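Local coordinates for zona occludens toxin N-terminal domain-containing protein (Neisseria meningitidis MC58, PDB 2R2A) that is of unknown function but, as the N-terminal domain of a zonular occludens toxin (Zot) family membrane protein with a P-loop NTPase-like fold, probably binds nucleotide, at residues Leu20-Ser24 with Tyr182-Val188; Asn86-Ile90 with Gln122-Phe127; Ala96-Ala102 with Lys134-Leu140. All blocks are in the same frame, centred on the assembly; numbering follows the deposited sequence.

Contact 1 (Leu20-Ser24 with Tyr182-Val188)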
loop_
_atom_site.group_PDB
_atom_site.type_symbol
_atom_site.label_atom_id
_atom_site.label_comp_id
_atom_site.label_asym_id
_atom_site.label_seq_id
_atom_site.Cartn_x
_atom_site.Cartn_y
_atom_site.Cartn_z
ATOM N N LEU A 20 9.636 -3.917 -5.641
ATOM C CA LEU A 20 9.721 -4.160 -7.112
ATOM C C LEU A 20 8.420 -4.726 -7.668
ATOM O O LEU A 20 8.012 -4.354 -8.762
ATOM C CB LEU A 20 10.848 -5.132 -7.438
ATOM C CG LEU A 20 12.255 -4.572 -7.256
ATOM C CD1 LEU A 20 13.182 -5.720 -7.371
ATOM C CD2 LEU A 20 12.524 -3.510 -8.329
ATOM N N LYS A 21 7.754 -5.618 -6.916
ATOM C CA LYS A 21 6.415 -6.048 -7.348
ATOM C C LYS A 21 5.435 -4.856 -7.456
ATOM O O LYS A 21 4.679 -4.741 -8.430
ATOM C CB LYS A 21 5.870 -7.158 -6.433
ATOM C CG LYS A 21 4.474 -7.660 -6.829
ATOM C CD LYS A 21 4.568 -8.293 -8.237
ATOM C CE LYS A 21 3.230 -8.777 -8.769
ATOM N NZ LYS A 21 3.569 -9.384 -10.127
HETATM N N MSE A 22 5.441 -3.988 -6.454
HETATM C CA MSE A 22 4.596 -2.781 -6.481
HETATM C C MSE A 22 4.867 -1.915 -7.721
HETATM O O MSE A 22 3.936 -1.548 -8.445
HETATM C CB MSE A 22 4.764 -2.000 -5.174
HETATM C CG MSE A 22 3.858 -0.750 -5.029
HETATM SE SE MSE A 22 1.975 -1.238 -4.803
HETATM C CE MSE A 22 1.204 -0.664 -6.555
ATOM N N VAL A 23 6.138 -1.591 -7.960
ATOM C CA VAL A 23 6.516 -0.810 -9.164
ATOM C C VAL A 23 6.108 -1.534 -10.465
ATOM O O VAL A 23 5.624 -0.915 -11.420
ATOM C CB VAL A 23 8.031 -0.467 -9.164
ATOM C CG1 VAL A 23 8.421 0.370 -10.432
ATOM C CG2 VAL A 23 8.449 0.248 -7.849
ATOM N N SER A 24 6.277 -2.854 -10.494
ATOM C CA SER A 24 5.841 -3.680 -11.628
ATOM C C SER A 24 4.334 -3.506 -11.892
ATOM O O SER A 24 3.882 -3.397 -13.047
ATOM C CB SER A 24 6.186 -5.157 -11.352
ATOM O OG SER A 24 6.147 -5.939 -12.537
ATOM N N TYR A 182 6.509 -15.833 -8.683
ATOM C CA TYR A 182 6.770 -14.390 -8.529
ATOM C C TYR A 182 7.301 -13.856 -9.860
ATOM O O TYR A 182 8.196 -14.459 -10.436
ATOM C CB TYR A 182 7.787 -14.214 -7.409
ATOM C CG TYR A 182 8.274 -12.803 -7.192
ATOM C CD1 TYR A 182 7.552 -11.924 -6.391
ATOM C CD2 TYR A 182 9.472 -12.361 -7.790
ATOM C CE1 TYR A 182 8.007 -10.629 -6.192
ATOM C CE2 TYR A 182 9.942 -11.056 -7.581
ATOM C CZ TYR A 182 9.175 -10.205 -6.793
ATOM O OH TYR A 182 9.639 -8.935 -6.574
ATOM N N THR A 183 6.703 -12.771 -10.364
ATOM C CA THR A 183 7.012 -12.253 -11.701
ATOM C C THR A 183 7.206 -10.737 -11.639
ATOM O O THR A 183 6.576 -10.066 -10.824
ATOM C CB THR A 183 5.879 -12.645 -12.713
ATOM O OG1 THR A 183 5.890 -14.065 -12.928
ATOM C CG2 THR A 183 6.030 -11.951 -14.020
ATOM N N LEU A 184 8.088 -10.214 -12.477
ATOM C CA LEU A 184 8.320 -8.765 -12.564
ATOM C C LEU A 184 8.262 -8.307 -14.003
ATOM O O LEU A 184 8.544 -9.083 -14.923
ATOM C CB LEU A 184 9.692 -8.363 -11.994
ATOM C CG LEU A 184 9.872 -8.562 -10.474
ATOM C CD1 LEU A 184 11.261 -8.143 -10.028
ATOM C CD2 LEU A 184 8.827 -7.801 -9.681
ATOM N N ASP A 185 7.973 -7.016 -14.179
ATOM C CA ASP A 185 8.154 -6.360 -15.496
ATOM C C ASP A 185 9.653 -6.232 -15.727
ATOM O O ASP A 185 10.379 -5.720 -14.874
ATOM C CB ASP A 185 7.522 -4.968 -15.461
ATOM C CG ASP A 185 7.406 -4.333 -16.846
ATOM O OD1 ASP A 185 8.447 -4.106 -17.506
ATOM O OD2 ASP A 185 6.256 -4.077 -17.269
ATOM N N LYS A 186 10.149 -6.701 -16.860
ATOM C CA LYS A 186 11.593 -6.643 -17.089
ATOM C C LYS A 186 12.135 -5.200 -17.189
ATOM O O LYS A 186 13.339 -4.979 -17.083
ATOM C CB LYS A 186 11.985 -7.491 -18.315
ATOM C CG LYS A 186 11.338 -7.049 -19.608
ATOM C CD LYS A 186 11.824 -7.866 -20.822
ATOM C CE LYS A 186 11.111 -9.235 -20.912
ATOM N NZ LYS A 186 11.154 -9.784 -22.304
ATOM N N LYS A 187 11.251 -4.222 -17.377
ATOM C CA LYS A 187 11.670 -2.814 -17.393
ATOM C C LYS A 187 11.512 -2.128 -16.034
ATOM O O LYS A 187 11.542 -0.898 -15.948
ATOM C CB LYS A 187 10.907 -2.036 -18.473
ATOM C CG LYS A 187 11.134 -2.629 -19.836
ATOM C CD LYS A 187 10.654 -1.715 -20.942
ATOM C CE LYS A 187 10.852 -2.412 -22.268
ATOM N NZ LYS A 187 12.091 -3.272 -22.244
ATOM N N VAL A 188 11.341 -2.922 -14.972
ATOM C CA VAL A 188 11.018 -2.357 -13.673
ATOM C C VAL A 188 12.074 -1.327 -13.233
ATOM O O VAL A 188 11.744 -0.295 -12.670
ATOM C CB VAL A 188 10.782 -3.463 -12.584
ATOM C CG1 VAL A 188 12.070 -4.179 -12.263
ATOM C CG2 VAL A 188 10.190 -2.856 -11.321
HETATM O O HOH W 1 3.810 -12.006 -9.725
#
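Val188 sets its CG2 methyl into the angle between Leu20 and Val23, one turn apart on the helix 18-28. CG2 reaches Leu20 CD2 at 3.9 Å and Val23 CG1 at 3.8 Å, and in both pairs the side chains meet at about a right angle. That methyl is directed at the helix because it stands anti to the backbone N of Val188, while CG1 takes the position between N and the carbonyl carbon (chi1 68°). Next to it Leu184 slants across the base of Leu20, with both methyls near CB: CD1 lies 4.0 Å from Leu20 CB, and CD2 rests on the backbone near Leu20 O and Lys21 N. Tyr182 extends this apolar strip with its ring slanted past Lys21 CB, and its hydroxyl is hydrogen-bonded to Gly17 O.

Polar links border the strip. In one of its two conformers Ser24 OG accepts the amide of Asp185, N to OG 2.7 Å, just where the loop enters its type I turn; Asp185 OD1 in turn receives Lys187 N, an Asx turn, and OD2 bonds Asn28 farther down the helix. Lys21, bent at chi2, donates from NZ to Thr183 O (3.2 Å), from above the carbonyl plane rather than along a lone pair. NZ and Thr183 N both donate to one water, so the ammonium is tied to Thr183 once directly and once through water.

The loop after the edge strand 178-181 is thereby fastened across the helix that follows a Walker A-like loop, consistent with the P-loop NTPase fold.

Contact 2 (Asn86-Ile90 with Gln122-Phe127)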
loop_
_atom_site.group_PDB
_atom_site.type_symbol
_atom_site.label_atom_id
_atom_site.label_comp_id
_atom_site.label_asym_id
_atom_site.label_seq_id
_atom_site.Cartn_x
_atom_site.Cartn_y
_atom_site.Cartn_z
ATOM N N ASN A 86 -7.396 15.949 -4.658
ATOM C CA ASN A 86 -6.946 14.615 -4.221
ATOM C C ASN A 86 -7.959 13.466 -4.331
ATOM O O ASN A 86 -7.613 12.307 -4.070
ATOM C CB ASN A 86 -6.413 14.699 -2.792
ATOM C CG ASN A 86 -5.216 15.620 -2.664
ATOM O OD1 ASN A 86 -4.453 15.818 -3.608
ATOM N ND2 ASN A 86 -5.050 16.196 -1.491
ATOM N N ILE A 87 -9.195 13.767 -4.725
ATOM C CA ILE A 87 -10.208 12.720 -4.929
ATOM C C ILE A 87 -9.781 11.786 -6.066
ATOM O O ILE A 87 -9.150 12.221 -7.031
ATOM C CB ILE A 87 -11.652 13.291 -5.162
ATOM C CG1 ILE A 87 -11.876 13.708 -6.619
ATOM C CG2 ILE A 87 -11.975 14.418 -4.158
ATOM C CD1 ILE A 87 -13.119 14.622 -6.846
ATOM N N GLY A 88 -10.081 10.497 -5.907
ATOM C CA GLY A 88 -9.740 9.471 -6.879
ATOM C C GLY A 88 -8.246 9.186 -6.978
ATOM O O GLY A 88 -7.771 8.669 -7.989
ATOM N N SER A 89 -7.493 9.501 -5.930
ATOM C CA SER A 89 -6.041 9.330 -5.996
ATOM C C SER A 89 -5.662 7.921 -5.530
ATOM O O SER A 89 -6.521 7.158 -5.084
ATOM C CB SER A 89 -5.313 10.440 -5.200
ATOM O OG SER A 89 -5.674 10.428 -3.835
ATOM N N ILE A 90 -4.383 7.611 -5.621
ATOM C CA ILE A 90 -3.859 6.303 -5.233
ATOM C C ILE A 90 -2.809 6.504 -4.138
ATOM O O ILE A 90 -1.908 7.329 -4.295
ATOM C CB ILE A 90 -3.214 5.624 -6.499
ATOM C CG1 ILE A 90 -4.254 5.380 -7.606
ATOM C CG2 ILE A 90 -2.485 4.281 -6.097
ATOM C CD1 ILE A 90 -3.686 4.865 -8.960
ATOM N N GLN A 122 -14.231 8.825 -1.306
ATOM C CA GLN A 122 -13.208 9.657 -1.954
ATOM C C GLN A 122 -12.538 8.932 -3.140
ATOM O O GLN A 122 -11.622 9.481 -3.758
ATOM C CB GLN A 122 -12.165 10.165 -0.942
ATOM C CG GLN A 122 -12.695 11.156 0.098
ATOM C CD GLN A 122 -13.403 10.476 1.280
ATOM O OE1 GLN A 122 -12.869 9.552 1.904
ATOM N NE2 GLN A 122 -14.610 10.945 1.587
ATOM N N GLY A 123 -13.038 7.730 -3.464
ATOM C CA GLY A 123 -12.560 6.903 -4.574
ATOM C C GLY A 123 -11.068 6.592 -4.505
ATOM O O GLY A 123 -10.417 6.463 -5.543
ATOM N N ILE A 124 -10.531 6.475 -3.286
ATOM C CA ILE A 124 -9.083 6.346 -3.074
ATOM C C ILE A 124 -8.633 4.877 -3.048
ATOM O O ILE A 124 -9.083 4.119 -2.196
ATOM C CB ILE A 124 -8.637 6.981 -1.722
ATOM C CG1 ILE A 124 -9.101 8.451 -1.605
ATOM C CG2 ILE A 124 -7.131 6.816 -1.510
ATOM C CD1 ILE A 124 -8.472 9.356 -2.626
ATOM N N ASP A 125 -7.744 4.488 -3.962
ATOM C CA ASP A 125 -7.112 3.160 -3.885
ATOM C C ASP A 125 -5.898 3.206 -2.977
ATOM O O ASP A 125 -5.111 4.133 -3.030
ATOM C CB ASP A 125 -6.751 2.642 -5.263
ATOM C CG ASP A 125 -7.947 2.023 -5.969
ATOM O OD1 ASP A 125 -8.217 0.823 -5.727
ATOM O OD2 ASP A 125 -8.628 2.734 -6.735
ATOM N N ILE A 126 -5.745 2.209 -2.117
ATOM C CA ILE A 126 -4.681 2.242 -1.145
ATOM C C ILE A 126 -3.905 0.928 -1.259
ATOM O O ILE A 126 -4.517 -0.116 -1.397
ATOM C CB ILE A 126 -5.256 2.335 0.304
ATOM C CG1 ILE A 126 -6.064 3.633 0.484
ATOM C CG2 ILE A 126 -4.097 2.201 1.343
ATOM C CD1 ILE A 126 -6.955 3.679 1.770
ATOM N N PHE A 127 -2.576 1.002 -1.285
ATOM C CA PHE A 127 -1.702 -0.212 -1.194
ATOM C C PHE A 127 -0.885 -0.043 0.074
ATOM O O PHE A 127 -0.251 1.002 0.254
ATOM C CB PHE A 127 -0.745 -0.282 -2.376
ATOM C CG PHE A 127 -1.431 -0.501 -3.684
ATOM C CD1 PHE A 127 -1.559 -1.781 -4.195
ATOM C CD2 PHE A 127 -2.017 0.585 -4.381
ATOM C CE1 PHE A 127 -2.242 -2.014 -5.424
ATOM C CE2 PHE A 127 -2.717 0.358 -5.592
ATOM C CZ PHE A 127 -2.816 -0.915 -6.110
#
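Ile124 points the far end of its side chain into the turn formed by Asn86-Ser89, with CD1 3.2 Å from Ser89 OG and 3.4 Å from Asn86 O. With CG1 beside the backbone N and chi2 at -64°, the chain folds CD1 back over the turn, while CG2 sits near Ser89 O. The hydroxyl that meets this methyl has its own bond: Ser89 OG donates to Asn86 O at 2.7 Å, in the carbonyl plane, reinforcing the type II turn, whose backbone bond from Ser89 N to the same Asn86 O is weak. Chi1 of 60° swings OG back over its own turn for this.

Farther along, Ile90 and Phe127 lie side by side and point the same way. Ile90 CG2 meets the ring at its edge, near the ring plane, 4.0 Å from Phe127 CE2. Asp125, the bridge partner of Ile90, puts its side chain on the same face as Ile90; its carboxylate forms a salt bridge with Arg41 and also accepts Glu6 N.

The backbones hold these side chains in step. Gly88 N donates to Gln122 O at 2.8 Å in an almost straight bond, and Asp125 N donates to Ser89 O at 3.1 Å, leading into the parallel bridge of Ile90 with Asp125. Gly88 and Gly123, both at positive phi, run past each other closely, with a CA-H...O contact from Gly88 CA to Gly123 O at 3.4 Å.

Here strands 90-93 and 125-130 begin their parallel pairing in the centre of the sheet. Strand 43-45 flanks the first and strand 7-11 the second, and the ring of Phe127 packs against Met25 of helix 18-28.

Contact 3 (Ala96-Ala102 with Lys134-Leu140)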
loop_
_atom_site.group_PDB
_atom_site.type_symbol
_atom_site.label_atom_id
_atom_site.label_comp_id
_atom_site.label_asym_id
_atom_site.label_seq_id
_atom_site.Cartn_x
_atom_site.Cartn_y
_atom_site.Cartn_z
ATOM N N ALA A 96 3.977 0.226 6.247
ATOM C CA ALA A 96 2.761 0.902 6.642
ATOM C C ALA A 96 2.483 0.894 8.138
ATOM O O ALA A 96 1.587 1.623 8.579
ATOM C CB ALA A 96 1.557 0.284 5.899
ATOM N N GLN A 97 3.166 0.021 8.899
ATOM C CA GLN A 97 3.016 -0.012 10.343
ATOM C C GLN A 97 3.451 1.312 10.969
ATOM O O GLN A 97 3.103 1.589 12.093
ATOM C CB GLN A 97 3.783 -1.206 10.988
ATOM C CG GLN A 97 5.302 -1.159 10.977
ATOM C CD GLN A 97 5.958 -1.647 9.671
ATOM O OE1 GLN A 97 5.318 -1.765 8.653
ATOM N NE2 GLN A 97 7.259 -1.918 9.727
ATOM N N ASP A 98 4.164 2.139 10.206
ATOM C CA ASP A 98 4.545 3.491 10.652
ATOM C C ASP A 98 3.364 4.462 10.698
ATOM O O ASP A 98 3.442 5.496 11.386
ATOM C CB ASP A 98 5.639 4.059 9.733
ATOM C CG ASP A 98 6.947 3.306 9.873
ATOM O OD1 ASP A 98 7.093 2.524 10.852
ATOM O OD2 ASP A 98 7.826 3.464 9.011
ATOM N N VAL A 99 2.295 4.146 9.971
ATOM C CA VAL A 99 1.123 5.039 9.876
ATOM C C VAL A 99 -0.052 4.415 10.614
ATOM O O VAL A 99 -0.766 5.120 11.356
ATOM C CB VAL A 99 0.678 5.251 8.410
ATOM C CG1 VAL A 99 -0.471 6.247 8.337
ATOM C CG2 VAL A 99 1.835 5.676 7.543
ATOM N N TRP A 100 -0.247 3.101 10.420
ATOM C CA TRP A 100 -1.400 2.350 10.906
ATOM C C TRP A 100 -0.938 1.098 11.661
ATOM O O TRP A 100 -1.182 -0.027 11.208
ATOM C CB TRP A 100 -2.294 1.932 9.731
ATOM C CG TRP A 100 -2.888 3.127 8.985
ATOM C CD1 TRP A 100 -3.731 4.061 9.505
ATOM C CD2 TRP A 100 -2.659 3.503 7.628
ATOM N NE1 TRP A 100 -4.047 5.001 8.553
ATOM C CE2 TRP A 100 -3.435 4.663 7.378
ATOM C CE3 TRP A 100 -1.921 2.944 6.580
ATOM C CZ2 TRP A 100 -3.429 5.316 6.156
ATOM C CZ3 TRP A 100 -1.948 3.571 5.346
ATOM C CH2 TRP A 100 -2.705 4.749 5.143
ATOM N N PRO A 101 -0.247 1.287 12.805
ATOM C CA PRO A 101 0.236 0.139 13.572
ATOM C C PRO A 101 -0.939 -0.608 14.226
ATOM O O PRO A 101 -2.021 -0.018 14.419
ATOM C CB PRO A 101 1.105 0.792 14.684
ATOM C CG PRO A 101 0.517 2.182 14.849
ATOM C CD PRO A 101 0.087 2.576 13.465
ATOM N N ALA A 102 -0.704 -1.872 14.581
ATOM C CA ALA A 102 -1.624 -2.584 15.478
ATOM C C ALA A 102 -1.863 -1.740 16.773
ATOM O O ALA A 102 -0.928 -1.081 17.278
ATOM C CB ALA A 102 -1.037 -3.908 15.836
ATOM N N LYS A 134 0.313 -8.664 10.977
ATOM C CA LYS A 134 -0.036 -8.335 12.380
ATOM C C LYS A 134 0.677 -7.099 12.933
ATOM O O LYS A 134 0.456 -6.714 14.078
ATOM C CB LYS A 134 0.189 -9.539 13.281
ATOM C CG LYS A 134 -0.754 -10.711 12.911
ATOM C CD LYS A 134 -0.409 -11.900 13.756
ATOM C CE LYS A 134 -1.559 -12.899 13.737
ATOM N NZ LYS A 134 -1.184 -14.227 14.313
ATOM N N LEU A 135 1.484 -6.456 12.089
ATOM C CA LEU A 135 2.091 -5.167 12.416
ATOM C C LEU A 135 1.098 -4.043 12.215
ATOM O O LEU A 135 1.352 -2.930 12.684
ATOM C CB LEU A 135 3.368 -4.938 11.578
ATOM C CG LEU A 135 4.569 -5.847 11.935
ATOM C CD1 LEU A 135 5.744 -5.696 10.900
ATOM C CD2 LEU A 135 5.074 -5.470 13.353
ATOM N N LEU A 136 -0.019 -4.341 11.515
ATOM C CA LEU A 136 -0.997 -3.332 11.104
ATOM C C LEU A 136 -2.250 -3.365 11.953
ATOM O O LEU A 136 -2.602 -4.391 12.465
ATOM C CB LEU A 136 -1.413 -3.510 9.633
ATOM C CG LEU A 136 -0.262 -3.521 8.633
ATOM C CD1 LEU A 136 -0.790 -3.759 7.226
ATOM C CD2 LEU A 136 0.421 -2.153 8.706
ATOM N N ASP A 137 -2.914 -2.219 12.019
ATOM C CA ASP A 137 -4.195 -2.036 12.697
ATOM C C ASP A 137 -5.186 -3.076 12.154
ATOM O O ASP A 137 -5.326 -3.216 10.927
ATOM C CB ASP A 137 -4.690 -0.610 12.403
ATOM C CG ASP A 137 -5.754 -0.142 13.370
ATOM O OD1 ASP A 137 -6.616 -0.967 13.739
ATOM O OD2 ASP A 137 -5.728 1.061 13.760
ATOM N N GLN A 138 -5.822 -3.826 13.059
ATOM C CA GLN A 138 -6.899 -4.761 12.700
ATOM C C GLN A 138 -7.993 -4.058 11.912
ATOM O O GLN A 138 -8.623 -4.659 11.030
ATOM C CB GLN A 138 -7.511 -5.413 13.967
ATOM C CG GLN A 138 -6.664 -6.581 14.513
ATOM C CD GLN A 138 -7.300 -7.387 15.658
ATOM O OE1 GLN A 138 -6.822 -8.484 15.988
ATOM N NE2 GLN A 138 -8.368 -6.855 16.266
ATOM N N ASN A 139 -8.211 -2.777 12.222
ATOM C CA ASN A 139 -9.270 -1.998 11.586
ATOM C C ASN A 139 -8.925 -1.681 10.125
ATOM O O ASN A 139 -9.816 -1.550 9.286
ATOM C CB ASN A 139 -9.604 -0.753 12.443
ATOM C CG ASN A 139 -10.502 -1.092 13.648
ATOM O OD1 ASN A 139 -11.464 -1.863 13.518
ATOM N ND2 ASN A 139 -10.219 -0.491 14.806
ATOM N N LEU A 140 -7.632 -1.629 9.804
ATOM C CA LEU A 140 -7.199 -1.534 8.410
ATOM C C LEU A 140 -7.258 -2.913 7.741
ATOM O O LEU A 140 -7.710 -3.037 6.600
ATOM C CB LEU A 140 -5.754 -0.991 8.318
ATOM C CG LEU A 140 -4.970 -0.939 6.993
ATOM C CD1 LEU A 140 -5.695 -0.164 5.904
ATOM C CD2 LEU A 140 -3.564 -0.278 7.300
HETATM O O HOH W 2 -3.301 2.307 13.784
#
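Trp100 overlaps Leu140 with CB and the near side of its indole: Leu140 CD2 comes to 3.5 Å from Trp100 CB and 3.7 Å from Trp100 CE3, slanted to the indole, with the two side chains crossing at about a right angle. One face of the indole carries Val99 CG1 over its centre, and its NE1 is bonded to Asn112 O. In this P-loop NTPase-like fold, the contact joins two connections that follow the neighbouring parallel strands 90-93 and 125-130, and Asp137 opens the short helix 138-141 as its N-cap.

Leu136 fills the other end of the apolar surface. Its CD2 methyl reaches Ala96 CB at 3.9 Å and lies against Gln97 N, while Leu9 and Thr130 adjoin the side chain from the sheet. Gln97 has CG between its backbone N and carbonyl carbon (chi1 70°), and a second bend at chi2 (-83°) takes its amide to Thr130 and Glu95; its CB packs on Leu135 CB.

Between these groups the main chains pair at a single bridge, Pro101 with Leu136. Asp137 N donates to Trp100 O at 2.9 Å and Ala102 N to Leu135 O at 3.0 Å, and both donors stand well above the plane of the carbonyl they use.

Asp137 divides its carboxylate between two tasks. OD1 caps the helix by taking Asn139 N on its anti side, tilted out of the carboxylate plane, and OD2 accepts from a water that also donates to Pro101 O, 2.7 Å from each oxygen.

All three contacts belong to one P-loop NTPase-like domain built on a mixed sheet. Contact 1 joins residues near both ends of the chain, and the segments of contacts 2 and 3 fall between them in alternating order: 86-90, 96-102, 122-127, 134-140. Contact 2 lies where strands 90-93 and 125-130 start, and contact 3 in the connections that follow those strands, with centres about 19 Å apart. Contacts 1 and 3 lie on opposite sides of the chain's centre, about 25 Å between centres. Contacts 1 and 2 touch through Met22 SE and Phe127 CD1, 3.6 Å apart, one point where the helix after the Walker A-like loop rests on strand 125-130.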